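PDB 1R0K: 1-deoxy-D-xylulose 5-phosphate reductoisomerase from Zymomonas mobilis, which catalyses the NADPH-dependent rearrangement and reduction of 1-deoxy-D-xylulose 5-phosphate to 2-C-methyl-D-erythritol 4-phosphate, a step of isoprenoid biosynthesis that requires a divalent metal ion. Local coordinates for residues T6-G11 and D95-A100; G117-L122 and T145-D150; Q243-S248 and R293-E298. All blocks are in the same frame, centred on the assembly; numbering follows the deposited sequence.

In the fold
Contacts 1 and 2 belong to one seven-stranded parallel sheet and lie about 9 Å apart between centres. Strand 96-99 of contact 1 is the direct neighbour of strand 119-122 of contact 2, with probable hydrogen bonds from Ala121 N to Thr97 O (2.7 Å) and from Ala99 N to Ala121 O (2.8 Å). Contact 1 borders the predicted NADPH site, the Met98 side chain being about 4 Å from that of Ile16; contact 2 leads into Asp150, a predicted metal ligand. Contact 3 lies at the dimer interface, its centre about 27 Å from that of contact 2, yet the Ile246 side chain is about 9 Å from that of Glu152, another predicted metal ligand.

Contact 1: T6-G11 and D95-A100; sequences TVTVLG and DWTMAA
The indole of Trp96 is approached obliquely by Val7, whose CG1 lies 3.9 Å from CE3, while over one face, toward the rim, sits the backbone N of Met98. Thr20 of helix 15-25 and Thr119 and Ala121 of the next strand also pack on this side chain, and NE1 is hydrogen-bonded to Thr273 O. The two segments are parallel neighbours in the middle of the Rossmann sheet that carries the predicted NADPH site; from strand 5-10 the chain builds one half of the sheet, then returns to start the other at strand 96-99. Backbone bonds run without a gap from Trp96 N to Thr6 O at one end to Ala100 N to Leu10 O at the other. On the sheet face that also carries Val7 and Trp96, Val9 and Met98 lie side by side, CG1 to CG 4.0 Å; on the other sheet face Leu10 CD1 meets Thr97 CG2 at 3.8 Å. A chi1 of 56° sets Thr6 OG1 between its own N and carbonyl carbon, where it accepts Asp95 N at 2.9 Å (153° at the hydrogen). A valine here has no hydroxyl, and Asp95 N would probably lose its side-chain acceptor at the entry to strand 96-99. The Asp95 carboxylate leads away to a salt bridge with Arg5. Gly11 has positive phi, and a beta carbon on it would fall 2.6 Å from Ala100 O.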
# COMPACT_ATOMS: atom_id res chain seq x y z
N THR B 6 17.99 21.81 -8.26
CA THR B 6 17.90 22.08 -9.69
C THR B 6 17.07 21.03 -10.44
O THR B 6 17.23 19.83 -10.22
CB THR B 6 19.30 22.18 -10.33
OG1 THR B 6 20.04 20.98 -10.07
CG2 THR B 6 20.06 23.36 -9.75
N VAL B 7 16.20 21.50 -11.33
CA VAL B 7 15.35 20.61 -12.09
C VAL B 7 15.30 20.92 -13.58
O VAL B 7 15.36 22.08 -14.00
CB VAL B 7 13.90 20.63 -11.56
CG1 VAL B 7 13.87 20.22 -10.10
CG2 VAL B 7 13.30 22.02 -11.73
N THR B 8 15.19 19.86 -14.38
CA THR B 8 15.08 19.99 -15.82
C THR B 8 13.90 19.15 -16.27
O THR B 8 13.71 18.02 -15.81
CB THR B 8 16.36 19.50 -16.54
OG1 THR B 8 17.36 20.53 -16.46
CG2 THR B 8 16.08 19.18 -18.00
N VAL B 9 13.09 19.72 -17.16
CA VAL B 9 11.93 19.01 -17.67
C VAL B 9 12.06 18.82 -19.17
O VAL B 9 12.00 19.78 -19.94
CB VAL B 9 10.63 19.77 -17.37
CG1 VAL B 9 9.43 18.94 -17.81
CG2 VAL B 9 10.55 20.09 -15.89
N LEU B 10 12.27 17.57 -19.57
CA LEU B 10 12.40 17.23 -20.99
C LEU B 10 10.97 16.90 -21.44
O LEU B 10 10.40 15.90 -21.02
CB LEU B 10 13.31 16.02 -21.15
CG LEU B 10 14.68 16.15 -20.48
CD1 LEU B 10 15.45 14.85 -20.64
CD2 LEU B 10 15.46 17.32 -21.09
N GLY B 11 10.41 17.75 -22.30
CA GLY B 11 9.05 17.55 -22.77
C GLY B 11 8.14 18.23 -21.77
O GLY B 11 7.27 17.61 -21.16
N ASP B 95 19.70 18.20 -10.76
CA ASP B 95 19.69 17.11 -9.80
C ASP B 95 18.47 16.24 -10.05
O ASP B 95 18.48 15.04 -9.79
CB ASP B 95 19.65 17.64 -8.36
CG ASP B 95 19.79 16.54 -7.33
OD1 ASP B 95 20.87 15.91 -7.26
OD2 ASP B 95 18.81 16.28 -6.59
N TRP B 96 17.40 16.85 -10.56
CA TRP B 96 16.18 16.12 -10.84
C TRP B 96 15.76 16.39 -12.27
O TRP B 96 15.61 17.55 -12.68
CB TRP B 96 15.07 16.57 -9.89
CG TRP B 96 13.84 15.73 -9.96
CD1 TRP B 96 13.61 14.56 -9.29
CD2 TRP B 96 12.65 16.00 -10.72
NE1 TRP B 96 12.35 14.09 -9.58
CE2 TRP B 96 11.74 14.95 -10.45
CE3 TRP B 96 12.26 17.02 -11.59
CZ2 TRP B 96 10.46 14.89 -11.03
CZ3 TRP B 96 11.00 16.97 -12.17
CH2 TRP B 96 10.11 15.91 -11.88
N THR B 97 15.57 15.32 -13.04
CA THR B 97 15.19 15.44 -14.44
C THR B 97 13.93 14.68 -14.77
O THR B 97 13.84 13.47 -14.54
CB THR B 97 16.29 14.91 -15.38
OG1 THR B 97 17.50 15.65 -15.19
CG2 THR B 97 15.85 15.02 -16.85
N MET B 98 12.94 15.38 -15.32
CA MET B 98 11.71 14.74 -15.75
C MET B 98 11.94 14.40 -17.21
O MET B 98 12.07 15.29 -18.05
CB MET B 98 10.52 15.70 -15.60
CG MET B 98 9.25 15.23 -16.30
SD MET B 98 8.70 13.57 -15.83
CE MET B 98 7.96 13.90 -14.27
N ALA B 99 12.02 13.10 -17.52
CA ALA B 99 12.24 12.65 -18.89
C ALA B 99 10.88 12.36 -19.49
O ALA B 99 10.36 11.25 -19.36
CB ALA B 99 13.09 11.40 -18.90
N ALA B 100 10.30 13.36 -20.15
CA ALA B 100 8.98 13.21 -20.72
C ALA B 100 8.88 13.38 -22.23
O ALA B 100 7.79 13.59 -22.76
CB ALA B 100 8.01 14.16 -20.02

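Contact 2: G117-L122 and T145-D150; sequences GKTVAL and TLLPVD
Strands 119-122 and 145-148 run parallel with their axes 4.6 Å apart and 20° askew, Thr119 pairing with Thr145 and Leu122 with Pro148, while Thr145 N, Leu147 N and Val149 N donate in turn to Lys118 O, Val120 O and Leu122 O, and Thr145 O and Leu147 O accept from Val120 N and Leu122 N. On one face Thr119 and Thr145 point the same way, OG1 of the first 3.7 Å from CB of the second. With its CG2 anti to the backbone N, Thr119 reaches Leu147 CD1 at 3.6 Å. Farther along, Ala121 CB touches Val149 CG2 (3.7 Å), and Thr273 and Ile270 of helix 267-275 pack on this face. On the other face, which carries Val120 and Pro148, Leu146 CD1 reaches Leu122 CB (3.9 Å) and lies near Val120 CB. Pro148, which has no N-H, costs the strand pairing nothing, because its N faces away from strand 119-122 at what is the sheet's edge within the chain; its O is hydrogen-bonded to Asn154 ND2. One water joins Thr145 OG1 (2.9 Å) to Gly117 O; a second accepts from Asp150 N and makes a weak bond to Leu122 O. Asp150 stands at the N-cap position of helix 151-159, without a capping bond from its side chain, and forms a weak, long ion pair with Lys125. This is the beta-alpha-beta layout of a Rossmann-type sheet, with a predicted metal ligand just past the C-terminal end of a strand, where Glu152 and Glu221 probably complete the site.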
# COMPACT_ATOMS: atom_id res chain seq x y z
N GLY B 117 24.00 10.41 -13.53
CA GLY B 117 23.91 9.81 -12.21
C GLY B 117 23.08 10.43 -11.11
O GLY B 117 23.18 10.00 -9.97
N LYS B 118 22.27 11.44 -11.41
CA LYS B 118 21.45 12.04 -10.37
C LYS B 118 20.07 11.39 -10.33
O LYS B 118 19.97 10.16 -10.37
CB LYS B 118 21.33 13.56 -10.59
CG LYS B 118 22.68 14.26 -10.62
CD LYS B 118 23.50 13.87 -9.40
CE LYS B 118 24.94 14.35 -9.53
NZ LYS B 118 25.75 13.92 -8.35
N THR B 119 19.01 12.19 -10.25
CA THR B 119 17.67 11.63 -10.21
C THR B 119 16.92 11.86 -11.51
O THR B 119 16.88 12.97 -12.04
CB THR B 119 16.85 12.22 -9.03
OG1 THR B 119 17.53 11.95 -7.80
CG2 THR B 119 15.46 11.59 -8.96
N VAL B 120 16.34 10.78 -12.04
CA VAL B 120 15.59 10.85 -13.28
C VAL B 120 14.19 10.28 -13.10
O VAL B 120 14.03 9.11 -12.77
CB VAL B 120 16.29 10.06 -14.40
CG1 VAL B 120 15.50 10.17 -15.70
CG2 VAL B 120 17.71 10.57 -14.59
N ALA B 121 13.18 11.13 -13.29
CA ALA B 121 11.79 10.69 -13.20
C ALA B 121 11.50 10.28 -14.64
O ALA B 121 11.49 11.12 -15.55
CB ALA B 121 10.88 11.85 -12.76
N LEU B 122 11.27 8.99 -14.86
CA LEU B 122 11.06 8.46 -16.20
C LEU B 122 9.62 8.29 -16.67
O LEU B 122 8.86 7.52 -16.10
CB LEU B 122 11.78 7.12 -16.34
CG LEU B 122 11.69 6.40 -17.70
CD1 LEU B 122 12.27 7.29 -18.79
CD2 LEU B 122 12.44 5.08 -17.64
N THR B 145 19.32 7.47 -9.71
CA THR B 145 18.09 7.19 -8.99
C THR B 145 17.00 7.27 -10.05
O THR B 145 16.68 8.36 -10.53
CB THR B 145 17.81 8.24 -7.90
OG1 THR B 145 18.84 8.19 -6.91
CG2 THR B 145 16.45 7.97 -7.25
N LEU B 146 16.46 6.12 -10.43
CA LEU B 146 15.42 6.08 -11.46
C LEU B 146 14.03 5.93 -10.84
O LEU B 146 13.76 4.95 -10.14
CB LEU B 146 15.69 4.91 -12.42
CG LEU B 146 14.79 4.85 -13.64
CD1 LEU B 146 15.13 6.01 -14.57
CD2 LEU B 146 14.97 3.52 -14.36
N LEU B 147 13.16 6.90 -11.09
CA LEU B 147 11.81 6.87 -10.54
C LEU B 147 10.78 6.86 -11.66
O LEU B 147 10.68 7.80 -12.43
CB LEU B 147 11.60 8.10 -9.64
CG LEU B 147 12.67 8.29 -8.56
CD1 LEU B 147 12.54 9.68 -7.93
CD2 LEU B 147 12.54 7.19 -7.51
N PRO B 148 10.00 5.77 -11.76
CA PRO B 148 8.97 5.63 -12.80
C PRO B 148 7.80 6.58 -12.56
O PRO B 148 7.28 6.66 -11.45
CB PRO B 148 8.57 4.17 -12.70
CG PRO B 148 8.71 3.90 -11.21
CD PRO B 148 10.02 4.58 -10.88
N VAL B 149 7.39 7.27 -13.61
CA VAL B 149 6.31 8.25 -13.53
C VAL B 149 4.89 7.75 -13.82
O VAL B 149 3.94 8.19 -13.18
CB VAL B 149 6.61 9.44 -14.48
CG1 VAL B 149 5.42 10.39 -14.54
CG2 VAL B 149 7.85 10.17 -13.99
N ASP B 150 4.75 6.84 -14.77
CA ASP B 150 3.42 6.35 -15.13
C ASP B 150 2.68 5.69 -13.96
O ASP B 150 3.29 5.08 -13.08
CB ASP B 150 3.53 5.42 -16.34
CG ASP B 150 3.95 6.16 -17.60
OD1 ASP B 150 3.82 7.41 -17.63
OD2 ASP B 150 4.41 5.52 -18.57
O HOH W 1 21.49 9.27 -7.48
O HOH W 2 6.82 4.77 -15.95

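Contact 3: Q243-S248 and R293-E298; sequences QSVIHS and RQMDFE
The amide of Gln243 takes hold of Asp296 at two points. Its OE1 accepts Asp296 N at 2.8 Å in a nearly straight bond (166° at the hydrogen), though the donor stands well above the amide carbonyl plane. Its NE2 donates to Asp296 OD2, also at 2.8 Å, meeting that oxygen on the anti side but tilted out of the carboxylate plane, with amide and carboxylate planes turned 50° apart. Gln243 CG, anti to the carbonyl carbon (chi1 -65°), lies 3.6 Å from Gln294 O, and the bend at chi2 turns the amide to Asp296; a water bridges NE2 to the Gln294 carbonyl. Next to this polar pair the contact is apolar. Met295, extended beyond CG, lays CE against Val245 CG2 at 3.6 Å, and its SD is 3.8 Å from Ile246 CD1. Ile246 CD1 also meets the edge of the Phe297 ring near its plane, 3.7 Å from CZ. Strand 294-296 pairs antiparallel with a strand of the second subunit, so the beta structure continues across the homodimer interface; there Asp296 OD1 accepts Gln294 NE2 of the second subunit, which leaves OD2 to Gln243, and Phe297 meets the ring of Phe289 of the second subunit. His241 touches both segments, its ring stacked on Phe297, its NE2 hydrogen-bonded to Ile246 N and its ND1 to Asp296 O, while Leu292 of helix 289-292 packs on Gln243 and Val245.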
# COMPACT_ATOMS: atom_id res chain seq x y z
N GLN B 243 -12.61 0.20 -12.73
CA GLN B 243 -12.52 1.52 -12.10
C GLN B 243 -11.14 2.15 -12.14
O GLN B 243 -11.00 3.38 -12.08
CB GLN B 243 -12.99 1.45 -10.64
CG GLN B 243 -14.47 1.10 -10.44
CD GLN B 243 -14.79 -0.35 -10.75
OE1 GLN B 243 -13.92 -1.22 -10.66
NE2 GLN B 243 -16.04 -0.62 -11.08
N SER B 244 -10.10 1.33 -12.22
CA SER B 244 -8.73 1.83 -12.26
C SER B 244 -8.40 2.75 -11.09
O SER B 244 -7.67 3.74 -11.26
CB SER B 244 -8.46 2.57 -13.57
OG SER B 244 -8.57 1.70 -14.69
N VAL B 245 -8.93 2.45 -9.90
CA VAL B 245 -8.64 3.27 -8.73
C VAL B 245 -7.45 2.64 -8.01
O VAL B 245 -6.62 3.35 -7.44
CB VAL B 245 -9.86 3.40 -7.78
CG1 VAL B 245 -10.82 4.43 -8.35
CG2 VAL B 245 -10.55 2.06 -7.63
N ILE B 246 -7.38 1.31 -8.02
CA ILE B 246 -6.22 0.64 -7.45
C ILE B 246 -5.30 0.67 -8.66
O ILE B 246 -5.59 0.07 -9.71
CB ILE B 246 -6.52 -0.82 -7.04
CG1 ILE B 246 -7.46 -0.82 -5.83
CG2 ILE B 246 -5.22 -1.55 -6.72
CD1 ILE B 246 -7.77 -2.20 -5.27
N HIS B 247 -4.19 1.39 -8.52
CA HIS B 247 -3.25 1.58 -9.62
C HIS B 247 -2.24 0.46 -9.86
O HIS B 247 -1.58 0.45 -10.90
CB HIS B 247 -2.57 2.93 -9.44
CG HIS B 247 -3.54 4.08 -9.45
ND1 HIS B 247 -3.44 5.16 -8.59
CD2 HIS B 247 -4.65 4.30 -10.19
CE1 HIS B 247 -4.45 5.98 -8.81
NE2 HIS B 247 -5.20 5.49 -9.77
N SER B 248 -2.15 -0.47 -8.91
CA SER B 248 -1.30 -1.67 -8.96
C SER B 248 -0.94 -2.15 -7.56
O SER B 248 -1.11 -1.43 -6.58
CB SER B 248 -0.03 -1.46 -9.80
OG SER B 248 -0.33 -1.68 -11.17
N ARG B 293 -18.15 3.71 -4.14
CA ARG B 293 -19.05 2.63 -3.75
C ARG B 293 -18.63 1.20 -4.09
O ARG B 293 -18.73 0.31 -3.25
CB ARG B 293 -20.44 2.89 -4.33
CG ARG B 293 -21.40 1.73 -4.19
CD ARG B 293 -22.74 2.04 -4.84
NE ARG B 293 -23.62 0.88 -4.88
CZ ARG B 293 -23.35 -0.25 -5.53
NH1 ARG B 293 -22.22 -0.37 -6.21
NH2 ARG B 293 -24.22 -1.26 -5.51
N GLN B 294 -18.13 0.98 -5.30
CA GLN B 294 -17.78 -0.38 -5.68
C GLN B 294 -16.57 -0.52 -6.61
O GLN B 294 -16.35 0.31 -7.50
CB GLN B 294 -19.02 -1.01 -6.34
CG GLN B 294 -19.00 -2.52 -6.50
CD GLN B 294 -20.37 -3.05 -6.91
OE1 GLN B 294 -20.83 -2.82 -8.03
NE2 GLN B 294 -21.03 -3.75 -6.00
N MET B 295 -15.78 -1.56 -6.37
CA MET B 295 -14.60 -1.87 -7.18
C MET B 295 -14.81 -3.27 -7.77
O MET B 295 -15.26 -4.17 -7.07
CB MET B 295 -13.33 -1.89 -6.32
CG MET B 295 -12.71 -0.53 -6.04
SD MET B 295 -11.27 -0.70 -4.98
CE MET B 295 -11.19 0.94 -4.23
N ASP B 296 -14.49 -3.44 -9.05
CA ASP B 296 -14.64 -4.73 -9.71
C ASP B 296 -13.30 -5.31 -10.15
O ASP B 296 -12.38 -4.56 -10.49
CB ASP B 296 -15.54 -4.60 -10.94
CG ASP B 296 -16.95 -4.21 -10.58
OD1 ASP B 296 -17.60 -5.01 -9.87
OD2 ASP B 296 -17.39 -3.12 -11.00
N PHE B 297 -13.20 -6.63 -10.14
CA PHE B 297 -11.98 -7.31 -10.56
C PHE B 297 -12.32 -8.58 -11.34
O PHE B 297 -13.27 -9.28 -11.01
CB PHE B 297 -11.12 -7.69 -9.34
CG PHE B 297 -10.83 -6.55 -8.42
CD1 PHE B 297 -11.70 -6.24 -7.38
CD2 PHE B 297 -9.69 -5.77 -8.60
CE1 PHE B 297 -11.45 -5.16 -6.54
CE2 PHE B 297 -9.42 -4.69 -7.77
CZ PHE B 297 -10.31 -4.38 -6.74
N GLU B 298 -11.53 -8.86 -12.38
CA GLU B 298 -11.75 -10.05 -13.20
C GLU B 298 -10.44 -10.44 -13.86
O GLU B 298 -9.51 -9.64 -13.95
CB GLU B 298 -12.82 -9.77 -14.27
CG GLU B 298 -12.40 -8.77 -15.33
CD GLU B 298 -13.50 -8.47 -16.33
OE1 GLU B 298 -14.47 -7.79 -15.97
OE2 GLU B 298 -13.39 -8.92 -17.49
O HOH W 3 -18.07 1.41 -9.65